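Local coordinates for protein ribonucleoside-diphosphate reductase subunit beta (Streptococcus sanguinis, PDB 4N83) that probably generates, as the dimanganese-binding beta subunit of a class Ib ribonucleotide reductase, the radical used to reduce ribonucleotides to deoxyribonucleotides for DNA synthesis, at residues D15-S20 with I198-Q203; K6-N11 with T83-A88; F252-A257 with P268-S273; A146-I151 with E215-W220. All blocks are in the same frame, centred on the assembly; numbering follows the deposited sequence.

Contact 1: residues D15-S20 with I198-Q203; sequences DVIDKS and IGYKFQ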
loop_
_atom_site.group_PDB
_atom_site.type_symbol
_atom_site.label_atom_id
_atom_site.label_comp_id
_atom_site.label_asym_id
_atom_site.label_seq_id
_atom_site.Cartn_x
_atom_site.Cartn_y
_atom_site.Cartn_z
ATOM N N ASP A 15 19.002 0.210 -7.805
ATOM C CA ASP A 15 19.483 -0.600 -6.685
ATOM C C ASP A 15 18.859 -1.997 -6.741
ATOM O O ASP A 15 17.639 -2.145 -6.644
ATOM C CB ASP A 15 19.139 0.085 -5.358
ATOM C CG ASP A 15 19.925 -0.473 -4.181
ATOM O OD1 ASP A 15 20.583 -1.529 -4.321
ATOM O OD2 ASP A 15 19.882 0.157 -3.103
ATOM N N VAL A 16 19.708 -3.014 -6.879
ATOM C CA VAL A 16 19.260 -4.405 -7.055
ATOM C C VAL A 16 18.450 -4.990 -5.888
ATOM O O VAL A 16 17.731 -5.975 -6.069
ATOM C CB VAL A 16 20.447 -5.355 -7.353
ATOM C CG1 VAL A 16 21.041 -5.048 -8.719
ATOM C CG2 VAL A 16 21.515 -5.267 -6.268
ATOM N N ILE A 17 18.573 -4.403 -4.698
ATOM C CA ILE A 17 17.817 -4.869 -3.528
ATOM C C ILE A 17 16.351 -4.414 -3.583
ATOM O O ILE A 17 15.495 -4.987 -2.905
ATOM C CB ILE A 17 18.518 -4.462 -2.204
ATOM C CG1 ILE A 17 19.792 -5.299 -2.038
ATOM C CG2 ILE A 17 17.599 -4.656 -1.000
ATOM C CD1 ILE A 17 20.605 -4.996 -0.799
ATOM N N ASP A 18 16.055 -3.408 -4.404
ATOM C CA ASP A 18 14.669 -3.009 -4.652
ATOM C C ASP A 18 13.909 -4.166 -5.299
ATOM O O ASP A 18 12.798 -4.501 -4.879
ATOM C CB ASP A 18 14.596 -1.778 -5.563
ATOM C CG ASP A 18 15.275 -0.553 -4.967
ATOM O OD1 ASP A 18 15.334 -0.435 -3.723
ATOM O OD2 ASP A 18 15.740 0.299 -5.756
ATOM N N LYS A 19 14.519 -4.758 -6.327
ATOM C CA LYS A 19 13.994 -5.963 -6.978
ATOM C C LYS A 19 13.617 -7.031 -5.959
ATOM O O LYS A 19 12.461 -7.450 -5.885
ATOM C CB LYS A 19 15.031 -6.563 -7.937
ATOM C CG LYS A 19 14.981 -6.043 -9.362
ATOM C CD LYS A 19 15.952 -6.821 -10.241
ATOM C CE LYS A 19 15.514 -6.866 -11.696
ATOM N NZ LYS A 19 16.051 -8.074 -12.382
ATOM N N SER A 20 14.604 -7.457 -5.174
ATOM C CA SER A 20 14.444 -8.591 -4.267
ATOM C C SER A 20 13.477 -8.313 -3.117
ATOM O O SER A 20 12.725 -9.200 -2.714
ATOM C CB SER A 20 15.803 -9.030 -3.714
ATOM O OG SER A 20 16.493 -7.946 -3.122
ATOM N N ILE A 198 14.650 -1.295 5.546
ATOM C CA ILE A 198 14.749 0.062 6.088
ATOM C C ILE A 198 16.139 0.276 6.691
ATOM O O ILE A 198 16.739 1.338 6.519
ATOM C CB ILE A 198 13.656 0.347 7.147
ATOM C CG1 ILE A 198 12.270 0.358 6.491
ATOM C CG2 ILE A 198 13.908 1.683 7.837
ATOM C CD1 ILE A 198 11.113 0.323 7.471
ATOM N N GLY A 199 16.644 -0.744 7.384
ATOM C CA GLY A 199 17.987 -0.708 7.960
ATOM C C GLY A 199 19.111 -0.689 6.934
ATOM O O GLY A 199 20.200 -0.189 7.216
ATOM N N TYR A 200 18.860 -1.245 5.751
ATOM C CA TYR A 200 19.843 -1.224 4.666
ATOM C C TYR A 200 19.956 0.166 4.046
ATOM O O TYR A 200 21.061 0.673 3.847
ATOM C CB TYR A 200 19.491 -2.245 3.579
ATOM C CG TYR A 200 20.192 -1.975 2.267
ATOM C CD1 TYR A 200 21.575 -2.074 2.162
ATOM C CD2 TYR A 200 19.475 -1.602 1.135
ATOM C CE1 TYR A 200 22.224 -1.821 0.967
ATOM C CE2 TYR A 200 20.115 -1.346 -0.066
ATOM C CZ TYR A 200 21.489 -1.458 -0.145
ATOM O OH TYR A 200 22.132 -1.206 -1.335
ATOM N N LYS A 201 18.810 0.766 3.729
ATOM C CA LYS A 201 18.764 2.120 3.166
ATOM C C LYS A 201 19.301 3.163 4.146
ATOM O O LYS A 201 19.756 4.232 3.737
ATOM C CB LYS A 201 17.333 2.480 2.744
ATOM C CG LYS A 201 16.853 1.763 1.491
ATOM C CD LYS A 201 17.455 2.375 0.233
ATOM C CE LYS A 201 17.106 1.577 -1.014
ATOM N NZ LYS A 201 17.807 2.094 -2.223
ATOM N N PHE A 202 19.233 2.846 5.437
ATOM C CA PHE A 202 19.847 3.660 6.485
ATOM C C PHE A 202 21.374 3.666 6.355
ATOM O O PHE A 202 22.001 4.723 6.429
ATOM C CB PHE A 202 19.418 3.135 7.865
ATOM C CG PHE A 202 20.139 3.776 9.016
ATOM C CD1 PHE A 202 19.709 4.990 9.533
ATOM C CD2 PHE A 202 21.238 3.154 9.593
ATOM C CE1 PHE A 202 20.371 5.578 10.596
ATOM C CE2 PHE A 202 21.905 3.737 10.657
ATOM C CZ PHE A 202 21.469 4.951 11.160
ATOM N N GLN A 203 21.959 2.488 6.150
ATOM C CA GLN A 203 23.416 2.340 6.031
ATOM C C GLN A 203 24.000 3.007 4.782
ATOM O O GLN A 203 25.182 3.344 4.757
ATOM C CB GLN A 203 23.811 0.860 6.051
ATOM C CG GLN A 203 23.590 0.180 7.394
ATOM C CD GLN A 203 23.709 -1.330 7.310
ATOM O OE1 GLN A 203 24.603 -1.856 6.646
ATOM N NE2 GLN A 203 22.812 -2.038 7.988
#
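Asp15 meets Tyr200 and Lys201 chiefly through one carboxylate oxygen, OD2, which accepts both hydrogen bonds. Tyr200 OH donates to Asp15 OD2 over 3.2 Å, meeting the syn lone pair of that oxygen, on the side of OD1. The ammonium of Lys201 reaches the same atom from the anti side, with NZ 3.0 Å from Asp15 OD2, and makes this bond a salt bridge. Gripped from two sides, the carboxylate would be limited in its rotation about chi2. Asp15 comes from the direction opposite to both partners, its CG anti to the backbone N (chi1 -164°).

Asp18 extends the charge network more loosely: its OD1 is 3.8 Å from Lys201 NZ, a long salt bridge, and takes its stronger bond from Tyr197 OH. Lys201 turns to both acids through a bend at chi2 (-77°), after which its chain runs straight.

The apolar part is one CH-pi contact. Ile17 CD1 stands over a face of the Tyr200 ring, 3.8 Å from the centroid and 15° off the normal, while Asp15 OD2 lies at the ring edge.

The contact thus joins the start of helix 16-27, and the residue just before it, to the later part of helix 178-206. Beside it, helix 84-111 is linked through Asp18, whose OD2 hydrogen-bonds with Thr83 OG1, and Ile198 faces helix 148-160.

Contact 2: residues K6-N11 with T83-A88; sequences KAINWN and TAHEEA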
loop_
_atom_site.group_PDB
_atom_site.type_symbol
_atom_site.label_atom_id
_atom_site.label_comp_id
_atom_site.label_asym_id
_atom_site.label_seq_id
_atom_site.Cartn_x
_atom_site.Cartn_y
_atom_site.Cartn_z
ATOM N N LYS A 6 8.298 11.277 -14.420
ATOM C CA LYS A 6 9.086 10.138 -14.892
ATOM C C LYS A 6 8.304 8.834 -14.750
ATOM O O LYS A 6 7.764 8.544 -13.681
ATOM C CB LYS A 6 10.390 10.041 -14.094
ATOM C CG LYS A 6 11.279 11.274 -14.195
ATOM C CD LYS A 6 12.430 11.216 -13.200
ATOM C CE LYS A 6 13.299 12.462 -13.274
ATOM N NZ LYS A 6 14.063 12.551 -14.551
ATOM N N ALA A 7 8.246 8.054 -15.829
ATOM C CA ALA A 7 7.602 6.741 -15.808
ATOM C C ALA A 7 8.551 5.723 -15.193
ATOM O O ALA A 7 9.694 5.598 -15.633
ATOM C CB ALA A 7 7.217 6.310 -17.214
ATOM N N ILE A 8 8.080 4.999 -14.180
ATOM C CA ILE A 8 8.902 3.994 -13.502
ATOM C C ILE A 8 9.170 2.793 -14.418
ATOM O O ILE A 8 8.243 2.199 -14.976
ATOM C CB ILE A 8 8.280 3.542 -12.155
ATOM C CG1 ILE A 8 9.272 2.677 -11.367
ATOM C CG2 ILE A 8 6.962 2.801 -12.357
ATOM C CD1 ILE A 8 8.869 2.441 -9.927
ATOM N N ASN A 9 10.451 2.461 -14.575
ATOM C CA ASN A 9 10.891 1.360 -15.428
ATOM C C ASN A 9 11.605 0.308 -14.591
ATOM O O ASN A 9 12.669 0.577 -14.032
ATOM C CB ASN A 9 11.831 1.886 -16.519
ATOM C CG ASN A 9 12.266 0.805 -17.499
ATOM O OD1 ASN A 9 11.676 -0.275 -17.562
ATOM N ND2 ASN A 9 13.303 1.100 -18.276
ATOM N N TRP A 10 11.022 -0.888 -14.512
ATOM C CA TRP A 10 11.600 -1.986 -13.730
ATOM C C TRP A 10 12.671 -2.774 -14.504
ATOM O O TRP A 10 13.292 -3.685 -13.955
ATOM C CB TRP A 10 10.495 -2.920 -13.220
ATOM C CG TRP A 10 9.611 -2.287 -12.173
ATOM C CD1 TRP A 10 8.588 -1.408 -12.384
ATOM C CD2 TRP A 10 9.675 -2.491 -10.754
ATOM N NE1 TRP A 10 8.011 -1.052 -11.188
ATOM C CE2 TRP A 10 8.659 -1.702 -10.172
ATOM C CE3 TRP A 10 10.492 -3.263 -9.918
ATOM C CZ2 TRP A 10 8.437 -1.663 -8.791
ATOM C CZ3 TRP A 10 10.271 -3.225 -8.546
ATOM C CH2 TRP A 10 9.252 -2.430 -7.998
ATOM N N ASN A 11 12.877 -2.424 -15.773
ATOM C CA ASN A 11 14.032 -2.900 -16.543
ATOM C C ASN A 11 15.212 -1.928 -16.447
ATOM O O ASN A 11 16.264 -2.163 -17.045
ATOM C CB ASN A 11 13.651 -3.111 -18.011
ATOM C CG ASN A 11 12.650 -4.237 -18.197
ATOM O OD1 ASN A 11 12.945 -5.394 -17.903
ATOM N ND2 ASN A 11 11.462 -3.905 -18.694
ATOM N N THR A 83 15.339 5.746 -4.724
ATOM C CA THR A 83 14.955 5.247 -6.043
ATOM C C THR A 83 13.434 5.222 -6.169
ATOM O O THR A 83 12.730 5.121 -5.168
ATOM C CB THR A 83 15.491 3.820 -6.281
ATOM O OG1 THR A 83 14.722 2.877 -5.522
ATOM C CG2 THR A 83 16.959 3.716 -5.878
ATOM N N ALA A 84 12.934 5.292 -7.400
ATOM C CA ALA A 84 11.490 5.232 -7.654
ATOM C C ALA A 84 10.883 3.926 -7.145
ATOM O O ALA A 84 9.747 3.900 -6.669
ATOM C CB ALA A 84 11.206 5.396 -9.140
ATOM N N HIS A 85 11.663 2.852 -7.237
ATOM C CA HIS A 85 11.219 1.511 -6.855
ATOM C C HIS A 85 11.046 1.401 -5.344
ATOM O O HIS A 85 10.172 0.679 -4.867
ATOM C CB HIS A 85 12.219 0.457 -7.343
ATOM C CG HIS A 85 12.754 0.725 -8.716
ATOM N ND1 HIS A 85 13.985 1.306 -8.932
ATOM C CD2 HIS A 85 12.216 0.515 -9.941
ATOM C CE1 HIS A 85 14.188 1.432 -10.231
ATOM N NE2 HIS A 85 13.129 0.959 -10.865
ATOM N N GLU A 86 11.884 2.120 -4.603
ATOM C CA GLU A 86 11.792 2.182 -3.144
ATOM C C GLU A 86 10.436 2.716 -2.681
ATOM O O GLU A 86 9.879 2.227 -1.699
ATOM C CB GLU A 86 12.922 3.052 -2.582
ATOM C CG GLU A 86 12.957 3.150 -1.065
ATOM C CD GLU A 86 14.182 3.883 -0.545
ATOM O OE1 GLU A 86 15.009 4.338 -1.364
ATOM O OE2 GLU A 86 14.321 4.002 0.691
ATOM N N GLU A 87 9.909 3.714 -3.386
ATOM C CA GLU A 87 8.594 4.263 -3.066
ATOM C C GLU A 87 7.507 3.213 -3.283
ATOM O O GLU A 87 6.580 3.100 -2.481
ATOM C CB GLU A 87 8.302 5.521 -3.894
ATOM C CG GLU A 87 7.061 6.281 -3.434
ATOM C CD GLU A 87 7.051 7.750 -3.837
ATOM O OE1 GLU A 87 8.040 8.231 -4.431
ATOM O OE2 GLU A 87 6.043 8.432 -3.553
ATOM N N ALA A 88 7.634 2.441 -4.361
ATOM C CA ALA A 88 6.724 1.324 -4.627
ATOM C C ALA A 88 6.793 0.283 -3.507
ATOM O O ALA A 88 5.761 -0.176 -3.015
ATOM C CB ALA A 88 7.039 0.683 -5.971
#
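Ile8 opens the contact of an irregular N-terminal segment with the first turn of helix 84-111, a helix N-capped by Thr83, whose OG1 accepts from Glu86 N. The Ile8 CD1 methyl lies 3.8 Å from Ala84 CB and also touches the His85 ring; its CG1 is anti to the backbone N (chi1 -170°), which extends this branch to the helix.

Asn9 contributes its backbone carbonyl to His85, while its side chain, pointing away from the helix, reaches forward so that OD1 accepts from Asn11 N in an Asx turn.

Trp10 then brings its indole alongside the helix. The edge of the His85 imidazole is turned to the face of Trp10, with centroids 5.1 Å apart for the six-membered ring, planes at 65° and His85 CD2 over the indole. Ala88 CB meets the indole rim at Trp10 CZ2, 3.9 Å away. Lys102 of the second subunit makes a cation-pi contact with Trp10, and Asn125 of that subunit accepts from Ala7 N, so the segment also lies at the dimer interface.

The imidazole is fixed at its far end: His85 NE2 donates within its ring plane to Asn9 O at 3.2 Å, with an N-H...O angle of 172°, though it approaches from above the carbonyl plane.

Contact 3: residues F252-A257 with P268-S273; sequences FLRYNA and PLFPDS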
loop_
_atom_site.group_PDB
_atom_site.type_symbol
_atom_site.label_atom_id
_atom_site.label_comp_id
_atom_site.label_asym_id
_atom_site.label_seq_id
_atom_site.Cartn_x
_atom_site.Cartn_y
_atom_site.Cartn_z
ATOM N N PHE A 252 14.103 -10.995 26.582
ATOM C CA PHE A 252 13.689 -11.025 25.178
ATOM C C PHE A 252 13.844 -9.652 24.517
ATOM O O PHE A 252 14.176 -9.565 23.332
ATOM C CB PHE A 252 12.234 -11.510 25.086
ATOM C CG PHE A 252 11.814 -11.981 23.715
ATOM C CD1 PHE A 252 12.569 -12.915 23.014
ATOM C CD2 PHE A 252 10.632 -11.522 23.144
ATOM C CE1 PHE A 252 12.170 -13.355 21.761
ATOM C CE2 PHE A 252 10.226 -11.963 21.895
ATOM C CZ PHE A 252 10.995 -12.882 21.202
ATOM N N LEU A 253 13.608 -8.589 25.286
ATOM C CA LEU A 253 13.740 -7.213 24.787
ATOM C C LEU A 253 15.192 -6.826 24.510
ATOM O O LEU A 253 15.482 -6.173 23.507
ATOM C CB LEU A 253 13.118 -6.216 25.775
ATOM C CG LEU A 253 11.599 -6.049 25.690
ATOM C CD1 LEU A 253 11.066 -5.328 26.920
ATOM C CD2 LEU A 253 11.211 -5.310 24.415
ATOM N N ARG A 254 16.095 -7.218 25.405
ATOM C CA ARG A 254 17.526 -6.975 25.219
ATOM C C ARG A 254 18.077 -7.754 24.021
ATOM O O ARG A 254 18.982 -7.283 23.329
ATOM C CB ARG A 254 18.308 -7.346 26.484
ATOM C CG ARG A 254 18.118 -6.373 27.639
ATOM C CD ARG A 254 18.962 -6.765 28.845
ATOM N NE ARG A 254 18.394 -7.902 29.571
ATOM C CZ ARG A 254 17.544 -7.820 30.597
ATOM N NH1 ARG A 254 17.129 -6.644 31.060
ATOM N NH2 ARG A 254 17.100 -8.934 31.169
ATOM N N TYR A 255 17.520 -8.941 23.786
ATOM C CA TYR A 255 17.944 -9.805 22.685
ATOM C C TYR A 255 17.598 -9.202 21.321
ATOM O O TYR A 255 18.465 -9.082 20.455
ATOM C CB TYR A 255 17.309 -11.196 22.833
ATOM C CG TYR A 255 17.498 -12.107 21.639
ATOM C CD1 TYR A 255 18.773 -12.439 21.186
ATOM C CD2 TYR A 255 16.403 -12.647 20.969
ATOM C CE1 TYR A 255 18.950 -13.274 20.096
ATOM C CE2 TYR A 255 16.570 -13.484 19.878
ATOM C CZ TYR A 255 17.846 -13.795 19.446
ATOM O OH TYR A 255 18.016 -14.624 18.363
ATOM N N ASN A 256 16.335 -8.822 21.142
ATOM C CA ASN A 256 15.868 -8.251 19.875
ATOM C C ASN A 256 16.340 -6.817 19.622
ATOM O O ASN A 256 16.287 -6.340 18.487
ATOM C CB ASN A 256 14.340 -8.315 19.791
ATOM C CG ASN A 256 13.831 -9.719 19.529
ATOM O OD1 ASN A 256 14.268 -10.380 18.587
ATOM N ND2 ASN A 256 12.900 -10.180 20.354
ATOM N N ALA A 257 16.794 -6.133 20.672
ATOM C CA ALA A 257 17.395 -4.805 20.532
ATOM C C ALA A 257 18.661 -4.868 19.680
ATOM O O ALA A 257 18.971 -3.933 18.940
ATOM C CB ALA A 257 17.712 -4.219 21.901
ATOM N N PRO A 268 25.931 -5.322 18.271
ATOM C CA PRO A 268 24.988 -5.782 19.295
ATOM C C PRO A 268 25.383 -5.318 20.698
ATOM O O PRO A 268 26.495 -5.600 21.151
ATOM C CB PRO A 268 25.063 -7.308 19.183
ATOM C CG PRO A 268 26.418 -7.582 18.636
ATOM C CD PRO A 268 26.719 -6.438 17.711
ATOM N N LEU A 269 24.471 -4.623 21.374
ATOM C CA LEU A 269 24.775 -3.963 22.644
ATOM C C LEU A 269 24.781 -4.938 23.823
ATOM O O LEU A 269 25.774 -5.035 24.547
ATOM C CB LEU A 269 23.772 -2.830 22.900
ATOM C CG LEU A 269 24.155 -1.777 23.943
ATOM C CD1 LEU A 269 25.327 -0.933 23.461
ATOM C CD2 LEU A 269 22.960 -0.893 24.265
ATOM N N PHE A 270 23.679 -5.660 24.005
ATOM C CA PHE A 270 23.496 -6.525 25.176
ATOM C C PHE A 270 24.147 -7.899 24.995
ATOM O O PHE A 270 24.358 -8.342 23.866
ATOM C CB PHE A 270 22.005 -6.692 25.476
ATOM C CG PHE A 270 21.307 -5.402 25.803
ATOM C CD1 PHE A 270 20.697 -4.655 24.804
ATOM C CD2 PHE A 270 21.266 -4.932 27.109
ATOM C CE1 PHE A 270 20.056 -3.464 25.102
ATOM C CE2 PHE A 270 20.627 -3.741 27.413
ATOM C CZ PHE A 270 20.019 -3.007 26.408
ATOM N N PRO A 271 24.468 -8.580 26.114
ATOM C CA PRO A 271 25.051 -9.923 26.061
ATOM C C PRO A 271 24.021 -11.059 25.965
ATOM O O PRO A 271 24.410 -12.225 25.856
ATOM C CB PRO A 271 25.810 -10.013 27.388
ATOM C CG PRO A 271 25.008 -9.177 28.323
ATOM C CD PRO A 271 24.385 -8.079 27.500
ATOM N N ASP A 272 22.731 -10.725 26.003
ATOM C CA ASP A 272 21.666 -11.732 25.966
ATOM C C ASP A 272 21.559 -12.384 24.588
ATOM O O ASP A 272 21.145 -11.742 23.623
ATOM C CB ASP A 272 20.318 -11.110 26.343
ATOM C CG ASP A 272 20.279 -10.612 27.776
ATOM O OD1 ASP A 272 19.164 -10.403 28.298
ATOM O OD2 ASP A 272 21.356 -10.428 28.381
ATOM N N SER A 273 21.936 -13.659 24.512
ATOM C CA SER A 273 21.869 -14.429 23.271
ATOM C C SER A 273 20.541 -15.191 23.192
ATOM O O SER A 273 19.615 -14.913 23.957
ATOM C CB SER A 273 23.052 -15.398 23.199
ATOM O OG SER A 273 23.148 -15.994 21.917
#
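Arg254 leaves its helix with CG beside the backbone N (chi1 -72°), runs straight to CD and then bends at chi3 (-76°), so that the methylenes lie across Phe270 while NE turns to Asp272. The arginine and phenylalanine side chains cross at about a right angle.

The aliphatic part of the arginine covers one face of the phenyl ring. Arg254 CG sits 3.7 Å from the ring centroid, displaced a little toward the rim, and Arg254 CD approaches Phe270 CD2. The CG approach is a CH-pi contact rather than a guanidinium stack. Ala257 CB adds an apolar contact, 4.0 Å from Phe270 CE1.

The polar end forms one salt bridge. Arg254 NE donates to Asp272 OD1 at 2.9 Å, nearly straight at 167°; the oxygen lies in the guanidinium plane but is met from above the carboxylate plane, so this is not a coplanar bidentate pair. Arg254 NH1 is hydrogen-bonded to Tyr229 OH, which ties the same guanidinium to helix 211-240. Farther along, Tyr255 CD1 is 3.5 Å from Asp272 O, a ring-edge contact with the backbone.

Asn258 continues the link by accepting from Phe270 N through OD1. The whole is a surface arrangement away from the metal site, in which the connection after helix 246-263 folds back along that helix, on the outside of the all-helical, ferritin-like fold of the small chain.

Contact 4: residues A146-I151 with E215-W220; sequences ALEKKI and EKLKEW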
loop_
_atom_site.group_PDB
_atom_site.type_symbol
_atom_site.label_atom_id
_atom_site.label_comp_id
_atom_site.label_asym_id
_atom_site.label_seq_id
_atom_site.Cartn_x
_atom_site.Cartn_y
_atom_site.Cartn_z
ATOM N N ALA A 146 15.726 12.730 7.777
ATOM C CA ALA A 146 15.781 11.495 6.992
ATOM C C ALA A 146 16.961 10.606 7.384
ATOM O O ALA A 146 18.015 10.637 6.744
ATOM C CB ALA A 146 15.844 11.823 5.508
ATOM N N LEU A 147 16.750 9.799 8.423
ATOM C CA LEU A 147 17.769 8.910 9.007
ATOM C C LEU A 147 17.320 8.557 10.420
ATOM O O LEU A 147 17.408 7.405 10.846
ATOM C CB LEU A 147 19.166 9.559 9.059
ATOM C CG LEU A 147 20.370 8.673 8.718
ATOM C CD1 LEU A 147 20.192 7.932 7.400
ATOM C CD2 LEU A 147 21.639 9.511 8.681
ATOM N N GLU A 148 16.842 9.573 11.136
ATOM C CA GLU A 148 16.257 9.410 12.465
ATOM C C GLU A 148 14.914 8.679 12.395
ATOM O O GLU A 148 14.569 7.915 13.299
ATOM C CB GLU A 148 16.069 10.782 13.126
ATOM C CG GLU A 148 17.368 11.535 13.385
ATOM C CD GLU A 148 17.149 12.992 13.752
ATOM O OE1 GLU A 148 16.054 13.334 14.247
ATOM O OE2 GLU A 148 18.079 13.799 13.545
ATOM N N LYS A 149 14.164 8.922 11.322
ATOM C CA LYS A 149 12.881 8.253 11.096
ATOM C C LYS A 149 13.059 6.774 10.751
ATOM O O LYS A 149 12.207 5.950 11.083
ATOM C CB LYS A 149 12.098 8.965 9.990
ATOM C CG LYS A 149 11.667 10.372 10.371
ATOM C CD LYS A 149 10.979 11.099 9.226
ATOM C CE LYS A 149 11.982 11.613 8.206
ATOM N NZ LYS A 149 11.357 12.546 7.227
ATOM N N LYS A 150 14.165 6.445 10.086
ATOM C CA LYS A 150 14.495 5.053 9.772
ATOM C C LYS A 150 14.913 4.271 11.018
ATOM O O LYS A 150 14.607 3.086 11.138
ATOM C CB LYS A 150 15.602 4.987 8.715
ATOM C CG LYS A 150 15.161 5.457 7.339
ATOM C CD LYS A 150 16.271 5.307 6.309
ATOM C CE LYS A 150 15.755 5.502 4.890
ATOM N NZ LYS A 150 15.283 6.891 4.632
ATOM N N ILE A 151 15.612 4.935 11.936
ATOM C CA ILE A 151 16.035 4.315 13.197
ATOM C C ILE A 151 14.835 4.010 14.097
ATOM O O ILE A 151 14.796 2.972 14.760
ATOM C CB ILE A 151 17.024 5.219 13.971
ATOM C CG1 ILE A 151 18.331 5.389 13.192
ATOM C CG2 ILE A 151 17.328 4.635 15.344
ATOM C CD1 ILE A 151 19.123 6.619 13.589
ATOM N N GLU A 215 28.985 10.419 14.558
ATOM C CA GLU A 215 29.106 10.350 16.019
ATOM C C GLU A 215 27.919 11.017 16.723
ATOM O O GLU A 215 27.531 10.603 17.815
ATOM C CB GLU A 215 30.420 10.989 16.485
ATOM C CG GLU A 215 31.666 10.165 16.177
ATOM C CD GLU A 215 31.869 8.995 17.128
ATOM O OE1 GLU A 215 31.660 9.162 18.347
ATOM O OE2 GLU A 215 32.258 7.907 16.655
ATOM N N LYS A 216 27.349 12.044 16.093
ATOM C CA LYS A 216 26.168 12.728 16.627
ATOM C C LYS A 216 24.904 11.876 16.513
ATOM O O LYS A 216 24.095 11.829 17.439
ATOM C CB LYS A 216 25.946 14.064 15.910
ATOM C CG LYS A 216 26.971 15.131 16.250
ATOM C CD LYS A 216 26.567 16.482 15.679
ATOM C CE LYS A 216 27.556 17.571 16.059
ATOM N NZ LYS A 216 27.572 17.840 17.524
ATOM N N LEU A 217 24.734 11.214 15.370
ATOM C CA LEU A 217 23.560 10.374 15.130
ATOM C C LEU A 217 23.577 9.132 16.019
ATOM O O LEU A 217 22.547 8.750 16.575
ATOM C CB LEU A 217 23.483 9.961 13.657
ATOM C CG LEU A 217 22.187 9.279 13.208
ATOM C CD1 LEU A 217 21.036 10.275 13.167
ATOM C CD2 LEU A 217 22.386 8.625 11.849
ATOM N N LYS A 218 24.749 8.508 16.141
ATOM C CA LYS A 218 24.932 7.366 17.043
ATOM C C LYS A 218 24.652 7.756 18.494
ATOM O O LYS A 218 24.127 6.952 19.262
ATOM C CB LYS A 218 26.347 6.790 16.914
ATOM C CG LYS A 218 26.585 6.018 15.624
ATOM C CD LYS A 218 28.055 5.681 15.418
ATOM C CE LYS A 218 28.548 4.644 16.414
ATOM N NZ LYS A 218 29.946 4.219 16.123
ATOM N N GLU A 219 24.999 8.989 18.859
ATOM C CA GLU A 219 24.681 9.522 20.185
ATOM C C GLU A 219 23.168 9.681 20.353
ATOM O O GLU A 219 22.614 9.317 21.390
ATOM C CB GLU A 219 25.384 10.864 20.414
ATOM C CG GLU A 219 25.355 11.348 21.857
ATOM C CD GLU A 219 26.048 12.685 22.052
ATOM O OE1 GLU A 219 26.510 13.281 21.056
ATOM O OE2 GLU A 219 26.131 13.143 23.210
ATOM N N TRP A 220 22.509 10.219 19.327
ATOM C CA TRP A 220 21.050 10.364 19.325
ATOM C C TRP A 220 20.347 9.004 19.233
ATOM O O TRP A 220 19.209 8.854 19.682
ATOM C CB TRP A 220 20.606 11.267 18.166
ATOM C CG TRP A 220 19.163 11.686 18.234
ATOM C CD1 TRP A 220 18.654 12.779 18.876
ATOM C CD2 TRP A 220 18.046 11.018 17.634
ATOM N NE1 TRP A 220 17.290 12.832 18.715
ATOM C CE2 TRP A 220 16.891 11.763 17.958
ATOM C CE3 TRP A 220 17.909 9.862 16.857
ATOM C CZ2 TRP A 220 15.616 11.389 17.529
ATOM C CZ3 TRP A 220 16.641 9.490 16.431
ATOM C CH2 TRP A 220 15.511 10.252 16.769
#
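Leu217 and Trp220 reach Glu148, Leu147 and Ile151 from one helix turn, and the torsions set which branches meet. Both have CG anti to the backbone N (chi1 -170° for Leu217), a setting that sends them across the gap toward helix 148-160.

Leu217 divides its two methyls between partners. CD2 makes an apolar contact with Leu147 CD2 at 3.4 Å, the two side chains crossing at about a right angle. Leu217 CD1 lies 3.9 Å from Glu148 CG. The branch carbon, Leu217 CG, is 4.1 Å from Ile151 CD1, and these two side chains run past each other in opposite directions.

Glu148 behaves here largely as a hydrocarbon. With CG beside the backbone N (chi1 -64°) and the chain extended beyond it, the methylenes pass over one face of the indole: Glu148 CG is 4.0 Å from the centroid of the Trp220 six-membered ring, 20° off the normal, a CH-pi contact. Glu148 CB lies 3.6 Å from Trp220 CZ3. The carboxylate follows over the rim of the same face, and its OE2 has a weak hydrogen bond with Thr145 OG1.

Helix 178-206 packs on Leu147, and Ile140 of helix 128-143 on Trp220. The contact joins helices 148-160 and 211-240 within the helical, ferritin-like fold of the ribonucleotide reductase small chain, whose metal-binding Glu157 is carried farther along helix 148-160.

Overall arrangement
Contacts 1 and 4 share helix 178-206: contact 1 includes part of it, and its Phe202 packs against contact 4, with Phe202 CE1 3.3 Å from Ile151 CG1. Contacts 1 and 2 adjoin, Asp18 CB lying 3.7 Å from His85 CB, so the N-terminal chain and helices 16-27, 84-111 and 178-206 form one continuous region. Contact 3 touches none of the others; its nearest neighbour is contact 4, centres about 20 Å apart. Chemistry varies with place: buried contact 4 is apolar and CH-pi, without a polar bond across it, and buried contact 2 combines aromatic packing with one hydrogen bond at the subunit interface, whereas partly buried contact 1 and surface contact 3 carry salt bridges.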